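Side-chain contacts in R.Pab1 family restriction endonuclease (Campylobacter coli, PDB 7CFA), which acts as a restriction DNA glycosylase, probably removing a base from its recognition sequence in DNA so that the strand can be broken at the resulting abasic site: residues A[109-114]-A[155-160]; A[168-173]-A[212-217]. The protein carries 2 engineered substitutions. All coordinates share one frame; numbering follows the deposited sequence.

Contact 1: A[109-114]-A[155-160]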
ATOM      1  N   GLU A 109     -15.795   9.714  19.841  1.00 66.22           N
ATOM      2  CA  GLU A 109     -15.664   8.776  18.733  1.00 59.45           C
ATOM      3  C   GLU A 109     -14.440   9.140  17.901  1.00 54.89           C
ATOM      4  O   GLU A 109     -14.391  10.218  17.297  1.00 56.16           O
ATOM      5  CB  GLU A 109     -16.923   8.788  17.865  1.00 66.31           C
ATOM      6  CG  GLU A 109     -18.200   8.449  18.612  1.00 73.74           C
ATOM      7  CD  GLU A 109     -19.413   8.422  17.704  1.00 81.72           C
ATOM      8  OE1 GLU A 109     -19.263   8.698  16.494  1.00 80.05           O
ATOM      9  OE2 GLU A 109     -20.520   8.122  18.199  1.00 85.33           O
ATOM     10  N   LEU A 110     -13.458   8.246  17.872  1.00 54.81           N
ATOM     11  CA  LEU A 110     -12.259   8.423  17.070  1.00 54.13           C
ATOM     12  C   LEU A 110     -12.276   7.473  15.879  1.00 57.78           C
ATOM     13  O   LEU A 110     -12.753   6.338  15.973  1.00 50.95           O
ATOM     14  CB  LEU A 110     -10.996   8.190  17.905  1.00 44.76           C
ATOM     15  CG  LEU A 110     -10.784   9.179  19.046  1.00 69.07           C
ATOM     16  CD1 LEU A 110      -9.575   8.776  19.874  1.00 64.46           C
ATOM     17  CD2 LEU A 110     -10.625  10.594  18.506  1.00 62.30           C
ATOM     18  N   ILE A 111     -11.735   7.954  14.758  1.00 57.24           N
ATOM     19  CA  ILE A 111     -11.777   7.192  13.513  1.00 58.20           C
ATOM     20  C   ILE A 111     -10.988   5.892  13.643  1.00 57.14           C
ATOM     21  O   ILE A 111     -11.452   4.822  13.234  1.00 64.28           O
ATOM     22  CB  ILE A 111     -11.261   8.058  12.350  1.00 51.42           C
ATOM     23  CG1 ILE A 111     -12.280   9.146  12.016  1.00 54.74           C
ATOM     24  CG2 ILE A 111     -10.936   7.203  11.128  1.00 39.33           C
ATOM     25  CD1 ILE A 111     -11.850  10.069  10.901  1.00 52.56           C
ATOM     26  N   GLU A 112      -9.781   5.960  14.210  1.00 49.23           N
ATOM     27  CA  GLU A 112      -8.958   4.761  14.336  1.00 55.82           C
ATOM     28  C   GLU A 112      -9.522   3.759  15.336  1.00 57.83           C
ATOM     29  O   GLU A 112      -9.063   2.613  15.361  1.00 60.15           O
ATOM     30  CB  GLU A 112      -7.526   5.145  14.717  1.00 51.10           C
ATOM     31  CG  GLU A 112      -6.790   5.873  13.601  1.00 64.47           C
ATOM     32  CD  GLU A 112      -5.374   6.266  13.973  1.00 82.13           C
ATOM     33  OE1 GLU A 112      -4.935   5.942  15.098  1.00 82.00           O
ATOM     34  OE2 GLU A 112      -4.699   6.903  13.136  1.00 87.68           O
ATOM     35  N   ASP A 113     -10.500   4.156  16.152  1.00 50.35           N
ATOM     36  CA  ASP A 113     -11.183   3.220  17.034  1.00 54.31           C
ATOM     37  C   ASP A 113     -12.462   2.658  16.429  1.00 55.66           C
ATOM     38  O   ASP A 113     -12.861   1.545  16.789  1.00 59.60           O
ATOM     39  CB  ASP A 113     -11.510   3.890  18.376  1.00 56.94           C
ATOM     40  CG  ASP A 113     -10.266   4.253  19.166  1.00 72.61           C
ATOM     41  OD1 ASP A 113      -9.269   3.505  19.084  1.00 81.36           O
ATOM     42  OD2 ASP A 113     -10.285   5.286  19.867  1.00 77.45           O
ATOM     43  N   LYS A 114     -13.101   3.388  15.515  1.00 52.49           N
ATOM     44  CA  LYS A 114     -14.340   2.940  14.890  1.00 50.52           C
ATOM     45  C   LYS A 114     -14.129   2.252  13.550  1.00 43.61           C
ATOM     46  O   LYS A 114     -14.959   1.429  13.155  1.00 48.92           O
ATOM     47  CB  LYS A 114     -15.294   4.124  14.692  1.00 56.97           C
ATOM     48  CG  LYS A 114     -15.657   4.861  15.971  1.00 60.45           C
ATOM     49  CD  LYS A 114     -16.291   3.929  16.992  1.00 60.90           C
ATOM     50  CE  LYS A 114     -16.633   4.668  18.277  1.00 62.79           C
ATOM     51  NZ  LYS A 114     -17.246   3.769  19.298  1.00 59.42           N
ATOM     52  N   ILE A 155      -9.912   9.360   3.649  1.00 41.52           N
ATOM     53  CA  ILE A 155      -9.086   8.782   4.699  1.00 48.88           C
ATOM     54  C   ILE A 155      -8.926   7.298   4.408  1.00 46.47           C
ATOM     55  O   ILE A 155      -9.909   6.545   4.414  1.00 46.36           O
ATOM     56  CB  ILE A 155      -9.694   9.014   6.090  1.00 44.74           C
ATOM     57  CG1 ILE A 155      -9.839  10.516   6.351  1.00 44.09           C
ATOM     58  CG2 ILE A 155      -8.837   8.358   7.162  1.00 39.44           C
ATOM     59  CD1 ILE A 155     -10.549  10.850   7.637  1.00 45.56           C
ATOM     60  N   ILE A 156      -7.693   6.879   4.144  1.00 49.38           N
ATOM     61  CA  ILE A 156      -7.377   5.477   3.904  1.00 47.71           C
ATOM     62  C   ILE A 156      -6.962   4.842   5.223  1.00 46.47           C
ATOM     63  O   ILE A 156      -6.105   5.376   5.938  1.00 44.51           O
ATOM     64  CB  ILE A 156      -6.268   5.336   2.848  1.00 54.37           C
ATOM     65  CG1 ILE A 156      -6.671   6.044   1.552  1.00 59.63           C
ATOM     66  CG2 ILE A 156      -5.966   3.870   2.587  1.00 70.74           C
ATOM     67  CD1 ILE A 156      -7.956   5.527   0.947  1.00 70.79           C
ATOM     68  N   ILE A 157      -7.570   3.706   5.550  1.00 48.82           N
ATOM     69  CA  ILE A 157      -7.310   2.999   6.799  1.00 49.70           C
ATOM     70  C   ILE A 157      -6.404   1.811   6.503  1.00 54.32           C
ATOM     71  O   ILE A 157      -6.766   0.923   5.721  1.00 52.29           O
ATOM     72  CB  ILE A 157      -8.617   2.544   7.465  1.00 53.10           C
ATOM     73  CG1 ILE A 157      -9.548   3.738   7.698  1.00 62.62           C
ATOM     74  CG2 ILE A 157      -8.326   1.831   8.775  1.00 49.29           C
ATOM     75  CD1 ILE A 157      -8.969   4.799   8.608  1.00 64.69           C
ATOM     76  N   LYS A 158      -5.229   1.788   7.128  1.00 54.85           N
ATOM     77  CA  LYS A 158      -4.274   0.697   6.989  1.00 54.17           C
ATOM     78  C   LYS A 158      -3.848   0.219   8.371  1.00 53.83           C
ATOM     79  O   LYS A 158      -4.162   0.837   9.392  1.00 54.68           O
ATOM     80  CB  LYS A 158      -3.048   1.121   6.169  1.00 57.53           C
ATOM     81  CG  LYS A 158      -3.340   1.411   4.702  1.00 71.41           C
ATOM     82  CD  LYS A 158      -3.753   0.154   3.949  1.00 73.93           C
ATOM     83  CE  LYS A 158      -4.017   0.457   2.482  1.00 71.00           C
ATOM     84  NZ  LYS A 158      -4.391  -0.759   1.707  1.00 76.18           N
ATOM     85  N   GLU A 159      -3.123  -0.899   8.397  1.00 55.90           N
ATOM     86  CA  GLU A 159      -2.647  -1.447   9.661  1.00 59.74           C
ATOM     87  C   GLU A 159      -1.535  -0.581  10.235  1.00 63.67           C
ATOM     88  O   GLU A 159      -0.723  -0.015   9.498  1.00 72.97           O
ATOM     89  CB  GLU A 159      -2.133  -2.877   9.474  1.00 61.97           C
ATOM     90  CG  GLU A 159      -3.117  -3.843   8.836  1.00 65.43           C
ATOM     91  CD  GLU A 159      -2.998  -3.882   7.325  1.00 71.26           C
ATOM     92  OE1 GLU A 159      -2.385  -2.956   6.754  1.00 73.92           O
ATOM     93  OE2 GLU A 159      -3.513  -4.841   6.712  1.00 70.97           O
ATOM     94  N   LYS A 160      -1.501  -0.477  11.561  1.00 69.79           N
ATOM     95  CA  LYS A 160      -0.388   0.194  12.220  1.00 77.48           C
ATOM     96  C   LYS A 160       0.877  -0.636  12.064  1.00 98.06           C
ATOM     97  O   LYS A 160       0.874  -1.846  12.315  1.00 88.61           O
ATOM     98  CB  LYS A 160      -0.690   0.417  13.700  1.00 69.49           C
ATOM     99  CG  LYS A 160      -1.714   1.497  13.988  1.00 67.91           C
ATOM    100  CD  LYS A 160      -1.760   1.793  15.477  1.00 72.61           C
ATOM    101  CE  LYS A 160      -2.803   2.844  15.812  1.00 78.55           C
ATOM    102  NZ  LYS A 160      -2.553   4.121  15.090  1.00 89.84           N
TER
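Ile111 meets Ile155 tip to tip, with CD1 against CD1 at 3.6 Å, and uses its other branch on Ile157, whose CD1 lies 4.0 Å from Ile111 CG2. Its two arms therefore serve two alternate residues of the strand. The CG1 arm runs out fully extended (chi2 179°), which carries its methyl to Ile155, while the two side chains of Ile111 and Ile157 meet at a slant. Beyond this apolar patch, Glu112 and Lys160 approach at about a right angle and close a salt bridge, Lys160 NZ to Glu112 OE1, at 3.0 Å. The ammonium comes from above the carboxylate, 53° out of its plane. A turn at the last torsion of Lys160 (chi4 -58°) brings NZ round to that oxygen. The second oxygen, Glu112 OE2, accepts from the backbone N of Gly168, so the carboxylate is gripped through both oxygens, which should limit its rotation. The short helix 111-114 thus sits against strand 152-159 and reaches its neighbour, strand 166-175. Backbone bonds join Ile111 and Glu112 to Ile220 and Leu221, just before helix 223-237, and Ile111 also packs on Val127 of the second subunit.

Contact 2: A[168-173]-A[212-217]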
ATOM      1  N   GLY A 168      -5.040   6.050   9.969  1.00 54.65           N
ATOM      2  CA  GLY A 168      -5.694   6.761   8.882  1.00 50.28           C
ATOM      3  C   GLY A 168      -4.733   7.727   8.208  1.00 51.21           C
ATOM      4  O   GLY A 168      -3.987   8.444   8.877  1.00 54.54           O
ATOM      5  N   MET A 169      -4.754   7.717   6.877  1.00 53.43           N
ATOM      6  CA  MET A 169      -4.004   8.659   6.056  1.00 52.22           C
ATOM      7  C   MET A 169      -4.999   9.537   5.313  1.00 41.83           C
ATOM      8  O   MET A 169      -5.829   9.030   4.551  1.00 41.31           O
ATOM      9  CB  MET A 169      -3.087   7.932   5.072  1.00 59.53           C
ATOM     10  CG  MET A 169      -1.781   7.433   5.671  1.00 82.00           C
ATOM     11  SD  MET A 169      -1.998   6.129   6.897  1.00100.98           S
ATOM     12  CE  MET A 169      -2.734   4.841   5.893  1.00 98.02           C
ATOM     13  N   LEU A 170      -4.920  10.844   5.538  1.00 44.63           N
ATOM     14  CA  LEU A 170      -5.855  11.785   4.939  1.00 38.00           C
ATOM     15  C   LEU A 170      -5.273  12.331   3.642  1.00 41.19           C
ATOM     16  O   LEU A 170      -4.109  12.739   3.598  1.00 37.32           O
ATOM     17  CB  LEU A 170      -6.166  12.926   5.909  1.00 39.33           C
ATOM     18  CG  LEU A 170      -7.307  13.889   5.559  1.00 44.95           C
ATOM     19  CD1 LEU A 170      -7.991  14.373   6.826  1.00 48.56           C
ATOM     20  CD2 LEU A 170      -6.801  15.076   4.751  1.00 38.50           C
ATOM     21  N   TYR A 171      -6.089  12.334   2.591  1.00 39.49           N
ATOM     22  CA  TYR A 171      -5.710  12.877   1.296  1.00 43.59           C
ATOM     23  C   TYR A 171      -6.681  13.986   0.925  1.00 44.59           C
ATOM     24  O   TYR A 171      -7.897  13.822   1.062  1.00 40.25           O
ATOM     25  CB  TYR A 171      -5.700  11.788   0.220  1.00 40.06           C
ATOM     26  CG  TYR A 171      -4.643  10.731   0.442  1.00 41.99           C
ATOM     27  CD1 TYR A 171      -4.893   9.630   1.254  1.00 46.10           C
ATOM     28  CD2 TYR A 171      -3.392  10.836  -0.152  1.00 41.20           C
ATOM     29  CE1 TYR A 171      -3.928   8.663   1.464  1.00 48.81           C
ATOM     30  CE2 TYR A 171      -2.419   9.872   0.050  1.00 46.68           C
ATOM     31  CZ  TYR A 171      -2.694   8.788   0.860  1.00 55.25           C
ATOM     32  OH  TYR A 171      -1.732   7.827   1.067  1.00 57.28           O
ATOM     33  N   PHE A 172      -6.143  15.111   0.469  1.00 43.79           N
ATOM     34  CA  PHE A 172      -6.934  16.264   0.061  1.00 39.71           C
ATOM     35  C   PHE A 172      -6.993  16.289  -1.462  1.00 40.45           C
ATOM     36  O   PHE A 172      -5.950  16.308  -2.125  1.00 38.61           O
ATOM     37  CB  PHE A 172      -6.322  17.549   0.618  1.00 42.31           C
ATOM     38  CG  PHE A 172      -7.119  18.786   0.325  1.00 42.33           C
ATOM     39  CD1 PHE A 172      -8.500  18.783   0.434  1.00 38.54           C
ATOM     40  CD2 PHE A 172      -6.480  19.961  -0.036  1.00 37.15           C
ATOM     41  CE1 PHE A 172      -9.230  19.928   0.173  1.00 42.08           C
ATOM     42  CE2 PHE A 172      -7.203  21.106  -0.296  1.00 39.67           C
ATOM     43  CZ  PHE A 172      -8.579  21.091  -0.191  1.00 45.20           C
ATOM     44  N   CYS A 173      -8.204  16.276  -2.014  1.00 37.40           N
ATOM     45  CA  CYS A 173      -8.397  16.102  -3.446  1.00 42.86           C
ATOM     46  C   CYS A 173      -9.267  17.209  -4.026  1.00 51.04           C
ATOM     47  O   CYS A 173     -10.198  17.700  -3.377  1.00 52.41           O
ATOM     48  CB  CYS A 173      -9.027  14.739  -3.755  1.00 49.33           C
ATOM     49  SG  CYS A 173      -8.119  13.333  -3.071  1.00 49.75           S
ATOM     50  N   LEU A 212     -10.645  24.694   7.558  1.00 43.28           N
ATOM     51  CA  LEU A 212     -11.074  24.594   8.951  1.00 45.53           C
ATOM     52  C   LEU A 212     -11.790  23.276   9.217  1.00 44.52           C
ATOM     53  O   LEU A 212     -11.560  22.637  10.251  1.00 46.20           O
ATOM     54  CB  LEU A 212     -11.977  25.771   9.315  1.00 46.66           C
ATOM     55  CG  LEU A 212     -11.289  27.118   9.543  1.00 52.27           C
ATOM     56  CD1 LEU A 212     -12.321  28.214   9.744  1.00 54.05           C
ATOM     57  CD2 LEU A 212     -10.352  27.039  10.739  1.00 51.68           C
ATOM     58  N   GLU A 213     -12.667  22.855   8.303  1.00 45.20           N
ATOM     59  CA  GLU A 213     -13.320  21.558   8.455  1.00 47.34           C
ATOM     60  C   GLU A 213     -12.319  20.414   8.359  1.00 44.55           C
ATOM     61  O   GLU A 213     -12.516  19.366   8.983  1.00 49.17           O
ATOM     62  CB  GLU A 213     -14.420  21.392   7.405  1.00 43.45           C
ATOM     63  CG  GLU A 213     -15.603  22.326   7.603  1.00 52.78           C
ATOM     64  CD  GLU A 213     -16.745  22.044   6.646  1.00 62.87           C
ATOM     65  OE1 GLU A 213     -16.642  21.088   5.847  1.00 65.13           O
ATOM     66  OE2 GLU A 213     -17.751  22.781   6.692  1.00 77.18           O
ATOM     67  N   MET A 214     -11.245  20.597   7.591  1.00 38.99           N
ATOM     68  CA  MET A 214     -10.229  19.556   7.487  1.00 45.88           C
ATOM     69  C   MET A 214      -9.430  19.443   8.778  1.00 45.67           C
ATOM     70  O   MET A 214      -9.044  18.340   9.183  1.00 50.01           O
ATOM     71  CB  MET A 214      -9.304  19.842   6.307  1.00 44.82           C
ATOM     72  CG  MET A 214      -8.519  18.639   5.825  1.00 56.26           C
ATOM     73  SD  MET A 214      -7.347  19.097   4.539  1.00 67.75           S
ATOM     74  CE  MET A 214      -8.346  20.236   3.588  1.00 59.45           C
ATOM     75  N   LEU A 215      -9.165  20.576   9.433  1.00 39.88           N
ATOM     76  CA  LEU A 215      -8.522  20.536  10.740  1.00 44.97           C
ATOM     77  C   LEU A 215      -9.380  19.777  11.743  1.00 46.22           C
ATOM     78  O   LEU A 215      -8.866  18.978  12.536  1.00 44.70           O
ATOM     79  CB  LEU A 215      -8.251  21.956  11.237  1.00 40.85           C
ATOM     80  CG  LEU A 215      -7.379  22.060  12.489  1.00 47.29           C
ATOM     81  CD1 LEU A 215      -5.954  21.626  12.175  1.00 46.05           C
ATOM     82  CD2 LEU A 215      -7.406  23.468  13.063  1.00 48.62           C
ATOM     83  N   LYS A 216     -10.694  20.008  11.716  1.00 43.80           N
ATOM     84  CA  LYS A 216     -11.593  19.295  12.616  1.00 51.09           C
ATOM     85  C   LYS A 216     -11.582  17.796  12.348  1.00 50.13           C
ATOM     86  O   LYS A 216     -11.672  16.999  13.290  1.00 51.87           O
ATOM     87  CB  LYS A 216     -13.013  19.851  12.489  1.00 47.97           C
ATOM     88  CG  LYS A 216     -13.993  19.283  13.502  1.00 52.65           C
ATOM     89  CD  LYS A 216     -15.350  19.969  13.427  1.00 63.78           C
ATOM     90  CE  LYS A 216     -16.043  19.698  12.102  1.00 76.88           C
ATOM     91  NZ  LYS A 216     -17.423  20.260  12.078  1.00 81.15           N
ATOM     92  N   ILE A 217     -11.463  17.394  11.081  1.00 44.16           N
ATOM     93  CA  ILE A 217     -11.448  15.973  10.749  1.00 43.13           C
ATOM     94  C   ILE A 217     -10.166  15.318  11.248  1.00 44.79           C
ATOM     95  O   ILE A 217     -10.191  14.193  11.761  1.00 51.11           O
ATOM     96  CB  ILE A 217     -11.643  15.777   9.235  1.00 38.05           C
ATOM     97  CG1 ILE A 217     -13.053  16.212   8.829  1.00 43.04           C
ATOM     98  CG2 ILE A 217     -11.401  14.326   8.842  1.00 39.76           C
ATOM     99  CD1 ILE A 217     -13.300  16.165   7.340  1.00 49.45           C
TER
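Ile217 N donates to Glu213 O at 3.1 Å, a routine helical bond in the turn that presents Met214 and Ile217 to the strand; the contact itself is apolar. From this turn Ile217 CG2 meets Leu170 CD1 at 4.0 Å, the two side chains crossing at about a right angle. The other methyl of Leu170, CD2, lies 4.1 Å from Met214 SD, so its fork is shared between residues three apart on the helix. Met214 then goes on to Phe172. With its first two torsions extended, Met214 reaches out from the helix, and the bend at chi3 (-41°) lays the terminal methyl over one face of the ring. Met214 CE stands 3.6 Å from the centroid of the Phe172 ring and 16° off its normal, a CH-pi contact displaced toward the CD1 and CE1 rim. The sulfur is also over the face, 4.6 Å from the centroid, which makes this a Met-aromatic contact. Phe211 and Phe174 meet the Phe172 ring as well. Leu170 and Phe172 serve the helix, while Tyr171 points away: segment 212-217 runs antiparallel to segment 168-173 (170°), its helix covering one face of an antiparallel sheet, consistent with the half-pipe fold of the R.PabI family.

Overall arrangement
Both contacts rest on one antiparallel sheet, in which strands 152-159 and 166-175 are neighbours, and a backbone pairing, Ile156 O to Met169 N at 2.9 Å, ties them together. Contact 2 is the more central, its centre about 4 Å from that of the chain, against about 15 Å for the centre of contact 1, and all its touching residues are buried and apolar. Contact 1 is mixed: a buried aliphatic part adjoins a charged pair that is only partly buried. Their apolar parts merge where Ile155 CD1 packs on Ile217 CG2 at 3.8 Å, so short helix 111-114 and helix 208-219 cover adjoining strands of the sheet.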